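Local coordinates for MIP07328p (Drosophila melanogaster, PDB 6FKK), which probably acts as a chemorepellent axon guidance cue of the semaphorin family, signalling through semaphorin receptors, at residues Val436-Met441 against Leu490-Cys495; Ile455-Asn460 against Val473-Cys478; Ala90-Gly95 against Tyr155-Gly160. All coordinates share one frame; numbering follows the deposited sequence.

The three contacts illustrate how a beta propeller is held at several levels: to its neighbouring domain, within its closing blade, and from one blade to the next. Contact 1 joins the Sema propeller to the plexin-repeat (PSI) module, and contact 2 lies at the end of the last propeller strand; their centres are about 13 Å apart. They meet through the disulfide between Cys478 SG and Cys495 SG (2.0 Å) and a probable hydrogen bond from His476 ND1 to Asp492 OD2 (2.8 Å). Contact 3 stands apart, its centre about 29 Å from that of contact 2 and about 38 Å from that of contact 1; the Leu91 side chain is about 7 Å from a bound N-acetylglucosamine.

Contact 1 of 3, residues Val436-Met441 against Leu490-Cys495; sequences VVISEM and LQDPIC
In Ile438, chi1 of -62° puts CG2 beside Leu490, and the extended chi2 (175°) carries CD1 to Pro493. Leu490 answers with CG trans to its backbone N (chi1 -174°), which brings CD1 to 3.7 Å from Ile438 CG2. The two side chains meet at a slant, whereas Ile438 crosses Pro493 at about a right angle, with CD1 3.8 Å from Pro493 CD. Around the same isoleucine, Leu490 O lies 3.5 Å from Ile438 CA in a CA-H...O contact, and Asp492 CB is 3.9 Å from Ile438 CG2. At the other end Val436 CG1 meets Gln491 crosswise, 3.8 Å from Gln491 CB, while the Gln491 amide NH2 is engaged by Ser525 O. No hydrogen bond links the two segments. Asp492 is instead braced within its own loop: OD1 takes the N-H of Ile494 at 3.0 Å, an Asx turn, as OD2 is held by His476. The strand carries a classic beta bulge, Ile438 and Ser439 sharing Lys417 as partner on strand 414-423. An apolar side chain on the outermost strand of a propeller blade thus packs into the loop after helix 484-489, the interface of a Sema domain with its PSI module.

Contact 2 of 3, residues Ile455-Asn460 against Val473-Cys478; sequences ISTSKN and VPLHHC
Asn460 O receives the N-H of Leu475 at 3.0 Å in an almost straight bond (176° at the hydrogen), although the donor sits well above the carbonyl plane and not on a lone pair. The side chain of the same asparagine adds a second grip: its ND2 donates to His476 O at 3.3 Å, meeting a lone pair in the carbonyl plane, with the acceptor almost in the amide plane. That reach depends on Asn460 CG pointing away from the backbone N (chi1 -165°). Its OD1 then falls at the edge of the His476 ring, 3.7 Å from CD2, with amide and ring planes 35° apart. The ring itself is held at both nitrogens, ND1 by Asp492 and NE2 by His392. Asn460 ends a type I turn leading from strand 452-456 to strand 461-465, in the propeller blade that strand 18-21 from the N-terminal part of the chain completes, the classic closure of a propeller ring. Leu475 packs on strand 452-456: its CD1 lies 3.9 Å from Ile455 CG1, the two side chains crossing at about a right angle. The Leu475 and Thr457 side chains lie side by side, pointing the same way, with Leu475 CD2 4.1 Å from Thr457 CG2.

Contact 3 of 3, residues Ala90-Gly95 against Tyr155-Gly160; sequences ALRPNG and YAFADG
Ala90 and Phe157 bring their strands to a CA-to-CA separation of 6.5 Å without a hydrogen bond between the segments, each strand then leaving into a turn of its own. The strands, 86-91 and 154-158, are the first members of two successive antiparallel sheets in the Sema beta propeller, so this is a seam between neighbouring blades, closed here mainly by side chains. Phe157 carries it. With chi1 at -166°, which sets CG on the far side of CB from the backbone N, its ring projects across the seam and is met from several directions. The methyl of Ala90 sits over one face, its CB 4.0 Å from the ring centroid and 27° off the normal, a CH-pi contact that leans toward CD1. At the rim, close to the ring plane, Pro93 CD approaches Phe157 CE2 at 4.0 Å. Arg92 adds its aliphatic part: CG comes to 4.1 Å from Phe157 CZ at a slant, after which the chain bends at chi3 and the guanidinium, turned 65° from the ring plane, forms a salt bridge through NH1 with Glu96. Arg92 also opens the type I turn that ends at Gly95, whose N-H returns to Arg92 O. Nearby, Tyr155 OH is hydrogen-bonded to the carbonyl O of Tyr89 on the facing strand. Farther along, where both segments have left their strands, Pro93 CD lies 4.3 Å from Gly160 CA.

Contact 1 of 3, residues Val436-Met441 against Leu490-Cys495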
loop_
_atom_site.group_PDB
_atom_site.type_symbol
_atom_site.label_atom_id
_atom_site.label_comp_id
_atom_site.label_asym_id
_atom_site.label_seq_id
_atom_site.Cartn_x
_atom_site.Cartn_y
_atom_site.Cartn_z
ATOM N N VAL A 436 17.014 -2.814 -13.226
ATOM C CA VAL A 436 17.508 -4.172 -13.422
ATOM C C VAL A 436 16.361 -5.121 -13.089
ATOM O O VAL A 436 16.066 -5.371 -11.920
ATOM C CB VAL A 436 18.743 -4.456 -12.565
ATOM C CG1 VAL A 436 19.248 -5.872 -12.814
ATOM C CG2 VAL A 436 19.834 -3.431 -12.845
ATOM N N VAL A 437 15.710 -5.648 -14.121
ATOM C CA VAL A 437 14.612 -6.588 -13.932
ATOM C C VAL A 437 15.193 -7.962 -13.628
ATOM O O VAL A 437 15.907 -8.542 -14.451
ATOM C CB VAL A 437 13.703 -6.633 -15.167
ATOM C CG1 VAL A 437 12.680 -7.750 -15.029
ATOM C CG2 VAL A 437 13.012 -5.294 -15.360
ATOM N N ILE A 438 14.886 -8.487 -12.443
ATOM C CA ILE A 438 15.408 -9.790 -12.048
ATOM C C ILE A 438 14.635 -10.911 -12.730
ATOM O O ILE A 438 15.225 -11.788 -13.373
ATOM C CB ILE A 438 15.378 -9.933 -10.517
ATOM C CG1 ILE A 438 16.269 -8.872 -9.871
ATOM C CG2 ILE A 438 15.814 -11.327 -10.101
ATOM C CD1 ILE A 438 16.197 -8.861 -8.365
ATOM N N SER A 439 13.309 -10.904 -12.607
ATOM C CA SER A 439 12.490 -11.940 -13.220
ATOM C C SER A 439 11.055 -11.450 -13.342
ATOM O O SER A 439 10.608 -10.596 -12.574
ATOM C CB SER A 439 12.525 -13.240 -12.410
ATOM O OG SER A 439 11.846 -13.086 -11.176
ATOM N N GLU A 440 10.342 -12.009 -14.318
ATOM C CA GLU A 440 8.901 -11.812 -14.455
ATOM C C GLU A 440 8.290 -13.168 -14.775
ATOM O O GLU A 440 8.425 -13.661 -15.899
ATOM C CB GLU A 440 8.564 -10.789 -15.540
ATOM C CG GLU A 440 7.074 -10.482 -15.642
ATOM C CD GLU A 440 6.744 -9.468 -16.725
ATOM O OE1 GLU A 440 6.549 -9.877 -17.890
ATOM O OE2 GLU A 440 6.681 -8.262 -16.408
ATOM N N MET A 441 7.630 -13.772 -13.792
ATOM C CA MET A 441 7.102 -15.121 -13.927
ATOM C C MET A 441 5.607 -15.139 -13.651
ATOM O O MET A 441 5.085 -14.324 -12.884
ATOM C CB MET A 441 7.808 -16.091 -12.973
ATOM C CG MET A 441 9.322 -16.001 -12.997
ATOM S SD MET A 441 10.083 -17.401 -12.155
ATOM C CE MET A 441 11.787 -16.861 -12.045
ATOM N N LEU A 490 20.432 -13.857 -13.832
ATOM C CA LEU A 490 19.322 -13.488 -12.959
ATOM C C LEU A 490 19.506 -12.079 -12.409
ATOM O O LEU A 490 18.536 -11.322 -12.282
ATOM C CB LEU A 490 19.195 -14.500 -11.821
ATOM C CG LEU A 490 17.988 -14.349 -10.892
ATOM C CD1 LEU A 490 16.685 -14.559 -11.655
ATOM C CD2 LEU A 490 18.088 -15.311 -9.715
ATOM N N GLN A 491 20.747 -11.711 -12.087
ATOM C CA GLN A 491 21.086 -10.392 -11.552
ATOM C C GLN A 491 20.320 -10.080 -10.268
ATOM O O GLN A 491 20.044 -8.918 -9.960
ATOM C CB GLN A 491 20.869 -9.296 -12.596
ATOM C CG GLN A 491 21.884 -9.344 -13.722
ATOM C CD GLN A 491 21.780 -8.153 -14.645
ATOM O OE1 GLN A 491 20.691 -7.783 -15.082
ATOM N NE2 GLN A 491 22.918 -7.534 -14.941
ATOM N N ASP A 492 19.976 -11.118 -9.510
ATOM C CA ASP A 492 19.460 -10.935 -8.160
ATOM C C ASP A 492 20.623 -10.613 -7.230
ATOM O O ASP A 492 21.594 -11.377 -7.180
ATOM C CB ASP A 492 18.730 -12.197 -7.684
ATOM C CG ASP A 492 17.881 -11.966 -6.435
ATOM O OD1 ASP A 492 18.361 -11.315 -5.483
ATOM O OD2 ASP A 492 16.727 -12.447 -6.407
ATOM N N PRO A 493 20.576 -9.496 -6.495
ATOM C CA PRO A 493 21.708 -9.144 -5.620
ATOM C C PRO A 493 21.983 -10.165 -4.531
ATOM O O PRO A 493 23.050 -10.107 -3.910
ATOM C CB PRO A 493 21.280 -7.796 -5.018
ATOM C CG PRO A 493 19.790 -7.786 -5.136
ATOM C CD PRO A 493 19.481 -8.517 -6.408
ATOM N N ILE A 494 21.068 -11.103 -4.293
ATOM C CA ILE A 494 21.238 -12.077 -3.223
ATOM C C ILE A 494 21.801 -13.410 -3.714
ATOM O O ILE A 494 22.290 -14.198 -2.890
ATOM C CB ILE A 494 19.903 -12.293 -2.482
ATOM C CG1 ILE A 494 20.144 -12.565 -1.000
ATOM C CG2 ILE A 494 19.111 -13.426 -3.112
ATOM C CD1 ILE A 494 18.889 -12.456 -0.169
ATOM N N CYS A 495 21.756 -13.683 -5.017
ATOM C CA CYS A 495 22.304 -14.913 -5.576
ATOM C C CYS A 495 23.695 -14.643 -6.137
ATOM O O CYS A 495 23.891 -13.687 -6.894
ATOM C CB CYS A 495 21.407 -15.485 -6.678
ATOM S SG CYS A 495 19.649 -15.727 -6.274
#

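Contact 2 of 3, residues Ile455-Asn460 against Val473-Cys478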
loop_
_atom_site.group_PDB
_atom_site.type_symbol
_atom_site.label_atom_id
_atom_site.label_comp_id
_atom_site.label_asym_id
_atom_site.label_seq_id
_atom_site.Cartn_x
_atom_site.Cartn_y
_atom_site.Cartn_z
ATOM N N ILE A 455 5.729 -10.695 2.292
ATOM C CA ILE A 455 7.106 -11.158 2.217
ATOM C C ILE A 455 7.516 -11.711 3.573
ATOM O O ILE A 455 7.403 -11.021 4.594
ATOM C CB ILE A 455 8.055 -10.031 1.781
ATOM C CG1 ILE A 455 7.909 -9.761 0.281
ATOM C CG2 ILE A 455 9.490 -10.375 2.139
ATOM C CD1 ILE A 455 8.895 -8.741 -0.245
ATOM N N SER A 456 7.998 -12.952 3.578
ATOM C CA SER A 456 8.612 -13.575 4.750
ATOM C C SER A 456 10.067 -13.860 4.391
ATOM O O SER A 456 10.360 -14.822 3.673
ATOM C CB SER A 456 7.878 -14.849 5.153
ATOM O OG SER A 456 8.537 -15.483 6.237
ATOM N N THR A 457 10.977 -13.021 4.888
ATOM C CA THR A 457 12.379 -13.151 4.506
ATOM C C THR A 457 13.024 -14.373 5.148
ATOM O O THR A 457 13.852 -15.044 4.521
ATOM C CB THR A 457 13.146 -11.885 4.884
ATOM O OG1 THR A 457 12.892 -11.562 6.257
ATOM C CG2 THR A 457 12.714 -10.727 4.004
ATOM N N SER A 458 12.659 -14.676 6.396
ATOM C CA SER A 458 13.289 -15.787 7.098
ATOM C C SER A 458 12.962 -17.125 6.449
ATOM O O SER A 458 13.804 -18.030 6.443
ATOM C CB SER A 458 12.862 -15.791 8.566
ATOM O OG SER A 458 11.484 -16.091 8.690
ATOM N N LYS A 459 11.760 -17.273 5.897
ATOM C CA LYS A 459 11.364 -18.499 5.221
ATOM C C LYS A 459 11.575 -18.437 3.714
ATOM O O LYS A 459 11.213 -19.390 3.015
ATOM C CB LYS A 459 9.898 -18.823 5.528
ATOM C CG LYS A 459 9.621 -19.061 7.006
ATOM C CD LYS A 459 8.227 -19.625 7.230
ATOM C CE LYS A 459 7.945 -19.835 8.713
ATOM N NZ LYS A 459 8.926 -20.755 9.356
ATOM N N ASN A 460 12.155 -17.348 3.206
ATOM C CA ASN A 460 12.412 -17.165 1.777
ATOM C C ASN A 460 11.144 -17.415 0.962
ATOM O O ASN A 460 11.132 -18.180 -0.005
ATOM C CB ASN A 460 13.559 -18.065 1.311
ATOM C CG ASN A 460 14.106 -17.658 -0.044
ATOM O OD1 ASN A 460 14.805 -16.652 -0.166
ATOM N ND2 ASN A 460 13.799 -18.445 -1.068
ATOM N N VAL A 473 5.430 -18.746 -3.352
ATOM C CA VAL A 473 6.501 -18.966 -4.322
ATOM C C VAL A 473 7.805 -18.492 -3.691
ATOM O O VAL A 473 7.778 -17.651 -2.780
ATOM C CB VAL A 473 6.214 -18.246 -5.650
ATOM C CG1 VAL A 473 4.905 -18.748 -6.250
ATOM C CG2 VAL A 473 6.175 -16.740 -5.446
ATOM N N PRO A 474 8.961 -19.005 -4.115
ATOM C CA PRO A 474 10.217 -18.616 -3.458
ATOM C C PRO A 474 10.507 -17.127 -3.610
ATOM O O PRO A 474 10.356 -16.550 -4.690
ATOM C CB PRO A 474 11.271 -19.474 -4.168
ATOM C CG PRO A 474 10.660 -19.851 -5.472
ATOM C CD PRO A 474 9.194 -20.007 -5.168
ATOM N N LEU A 475 10.940 -16.513 -2.508
ATOM C CA LEU A 475 11.297 -15.098 -2.534
ATOM C C LEU A 475 12.522 -14.847 -3.405
ATOM O O LEU A 475 12.625 -13.791 -4.040
ATOM C CB LEU A 475 11.543 -14.595 -1.111
ATOM C CG LEU A 475 11.764 -13.095 -0.917
ATOM C CD1 LEU A 475 10.459 -12.330 -1.084
ATOM C CD2 LEU A 475 12.384 -12.821 0.442
ATOM N N HIS A 476 13.452 -15.797 -3.448
ATOM C CA HIS A 476 14.641 -15.695 -4.281
ATOM C C HIS A 476 14.955 -17.072 -4.842
ATOM O O HIS A 476 14.985 -18.055 -4.096
ATOM C CB HIS A 476 15.834 -15.152 -3.487
ATOM C CG HIS A 476 15.636 -13.759 -2.976
ATOM N ND1 HIS A 476 15.805 -12.645 -3.769
ATOM C CD2 HIS A 476 15.290 -13.299 -1.751
ATOM C CE1 HIS A 476 15.570 -11.558 -3.055
ATOM N NE2 HIS A 476 15.255 -11.928 -1.827
ATOM N N HIS A 477 15.187 -17.137 -6.153
ATOM C CA HIS A 477 15.346 -18.404 -6.856
ATOM C C HIS A 477 16.795 -18.869 -6.926
ATOM O O HIS A 477 17.182 -19.509 -7.914
ATOM C CB HIS A 477 14.764 -18.297 -8.267
ATOM C CG HIS A 477 13.396 -17.691 -8.315
ATOM N ND1 HIS A 477 12.247 -18.428 -8.125
ATOM C CD2 HIS A 477 12.993 -16.418 -8.543
ATOM C CE1 HIS A 477 11.196 -17.635 -8.227
ATOM N NE2 HIS A 477 11.620 -16.411 -8.480
ATOM N N CYS A 478 17.613 -18.567 -5.914
ATOM C CA CYS A 478 19.007 -19.002 -5.953
ATOM C C CYS A 478 19.102 -20.523 -5.941
ATOM O O CYS A 478 19.803 -21.120 -6.765
ATOM C CB CYS A 478 19.794 -18.418 -4.778
ATOM S SG CYS A 478 19.611 -16.643 -4.460
#

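Contact 3 of 3, residues Ala90-Gly95 against Tyr155-Gly160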
loop_
_atom_site.group_PDB
_atom_site.type_symbol
_atom_site.label_atom_id
_atom_site.label_comp_id
_atom_site.label_asym_id
_atom_site.label_seq_id
_atom_site.Cartn_x
_atom_site.Cartn_y
_atom_site.Cartn_z
ATOM N N ALA A 90 -7.218 -5.680 15.004
ATOM C CA ALA A 90 -6.282 -4.890 15.789
ATOM C C ALA A 90 -6.089 -5.558 17.143
ATOM O O ALA A 90 -7.056 -6.001 17.765
ATOM C CB ALA A 90 -6.775 -3.450 15.970
ATOM N N LEU A 91 -4.834 -5.630 17.584
ATOM C CA LEU A 91 -4.494 -6.163 18.902
ATOM C C LEU A 91 -4.458 -4.989 19.874
ATOM O O LEU A 91 -3.494 -4.220 19.902
ATOM C CB LEU A 91 -3.163 -6.906 18.855
ATOM C CG LEU A 91 -2.636 -7.525 20.151
ATOM C CD1 LEU A 91 -3.597 -8.572 20.680
ATOM C CD2 LEU A 91 -1.256 -8.127 19.929
ATOM N N ARG A 92 -5.516 -4.849 20.671
ATOM C CA ARG A 92 -5.647 -3.716 21.570
ATOM C C ARG A 92 -4.563 -3.747 22.648
ATOM O O ARG A 92 -3.994 -4.801 22.941
ATOM C CB ARG A 92 -7.031 -3.712 22.215
ATOM C CG ARG A 92 -8.153 -3.276 21.288
ATOM C CD ARG A 92 -9.366 -2.852 22.090
ATOM N NE ARG A 92 -9.072 -1.690 22.924
ATOM C CZ ARG A 92 -9.752 -1.365 24.018
ATOM N NH1 ARG A 92 -10.764 -2.121 24.420
ATOM N NH2 ARG A 92 -9.415 -0.289 24.716
ATOM N N PRO A 93 -4.257 -2.593 23.253
ATOM C CA PRO A 93 -3.234 -2.565 24.312
ATOM C C PRO A 93 -3.589 -3.385 25.547
ATOM O O PRO A 93 -2.701 -3.634 26.371
ATOM C CB PRO A 93 -3.119 -1.071 24.654
ATOM C CG PRO A 93 -4.393 -0.460 24.157
ATOM C CD PRO A 93 -4.748 -1.241 22.932
ATOM N N ASN A 94 -4.844 -3.807 25.704
ATOM C CA ASN A 94 -5.238 -4.651 26.826
ATOM C C ASN A 94 -4.947 -6.126 26.591
ATOM O O ASN A 94 -5.278 -6.951 27.450
ATOM C CB ASN A 94 -6.733 -4.480 27.120
ATOM C CG ASN A 94 -7.120 -3.037 27.362
ATOM O OD1 ASN A 94 -7.987 -2.491 26.677
ATOM N ND2 ASN A 94 -6.483 -2.408 28.343
ATOM N N GLY A 95 -4.333 -6.476 25.465
ATOM C CA GLY A 95 -4.253 -7.857 25.047
ATOM C C GLY A 95 -5.496 -8.372 24.357
ATOM O O GLY A 95 -5.503 -9.525 23.908
ATOM N N TYR A 155 -7.597 1.222 7.012
ATOM C CA TYR A 155 -7.625 1.625 8.411
ATOM C C TYR A 155 -6.215 1.549 8.975
ATOM O O TYR A 155 -5.287 1.064 8.324
ATOM C CB TYR A 155 -8.581 0.749 9.228
ATOM C CG TYR A 155 -8.072 -0.659 9.458
ATOM C CD1 TYR A 155 -8.236 -1.643 8.494
ATOM C CD2 TYR A 155 -7.426 -1.002 10.639
ATOM C CE1 TYR A 155 -7.771 -2.930 8.699
ATOM C CE2 TYR A 155 -6.957 -2.286 10.854
ATOM C CZ TYR A 155 -7.133 -3.246 9.881
ATOM O OH TYR A 155 -6.667 -4.526 10.089
ATOM N N ALA A 156 -6.072 2.023 10.212
ATOM C CA ALA A 156 -4.795 1.975 10.914
ATOM C C ALA A 156 -5.049 2.161 12.402
ATOM O O ALA A 156 -5.711 3.124 12.801
ATOM C CB ALA A 156 -3.835 3.050 10.395
ATOM N N PHE A 157 -4.526 1.243 13.213
ATOM C CA PHE A 157 -4.679 1.287 14.664
ATOM C C PHE A 157 -3.425 1.917 15.259
ATOM O O PHE A 157 -2.362 1.288 15.293
ATOM C CB PHE A 157 -4.918 -0.114 15.223
ATOM C CG PHE A 157 -5.420 -0.127 16.640
ATOM C CD1 PHE A 157 -6.768 0.037 16.911
ATOM C CD2 PHE A 157 -4.547 -0.315 17.699
ATOM C CE1 PHE A 157 -7.237 0.021 18.212
ATOM C CE2 PHE A 157 -5.010 -0.334 19.003
ATOM C CZ PHE A 157 -6.355 -0.166 19.259
ATOM N N ALA A 158 -3.550 3.157 15.734
ATOM C CA ALA A 158 -2.415 3.932 16.218
ATOM C C ALA A 158 -2.698 4.453 17.619
ATOM O O ALA A 158 -3.719 5.111 17.847
ATOM C CB ALA A 158 -2.106 5.099 15.275
ATOM N N ASP A 159 -1.782 4.162 18.548
ATOM C CA ASP A 159 -1.849 4.651 19.928
ATOM C C ASP A 159 -3.196 4.332 20.576
ATOM O O ASP A 159 -3.783 5.156 21.281
ATOM C CB ASP A 159 -1.553 6.148 19.997
ATOM C CG ASP A 159 -0.072 6.453 19.882
ATOM O OD1 ASP A 159 0.711 5.518 19.610
ATOM O OD2 ASP A 159 0.307 7.627 20.075
ATOM N N GLY A 160 -3.690 3.118 20.329
ATOM C CA GLY A 160 -4.889 2.622 20.968
ATOM C C GLY A 160 -6.203 3.050 20.350
ATOM O O GLY A 160 -7.259 2.756 20.925
#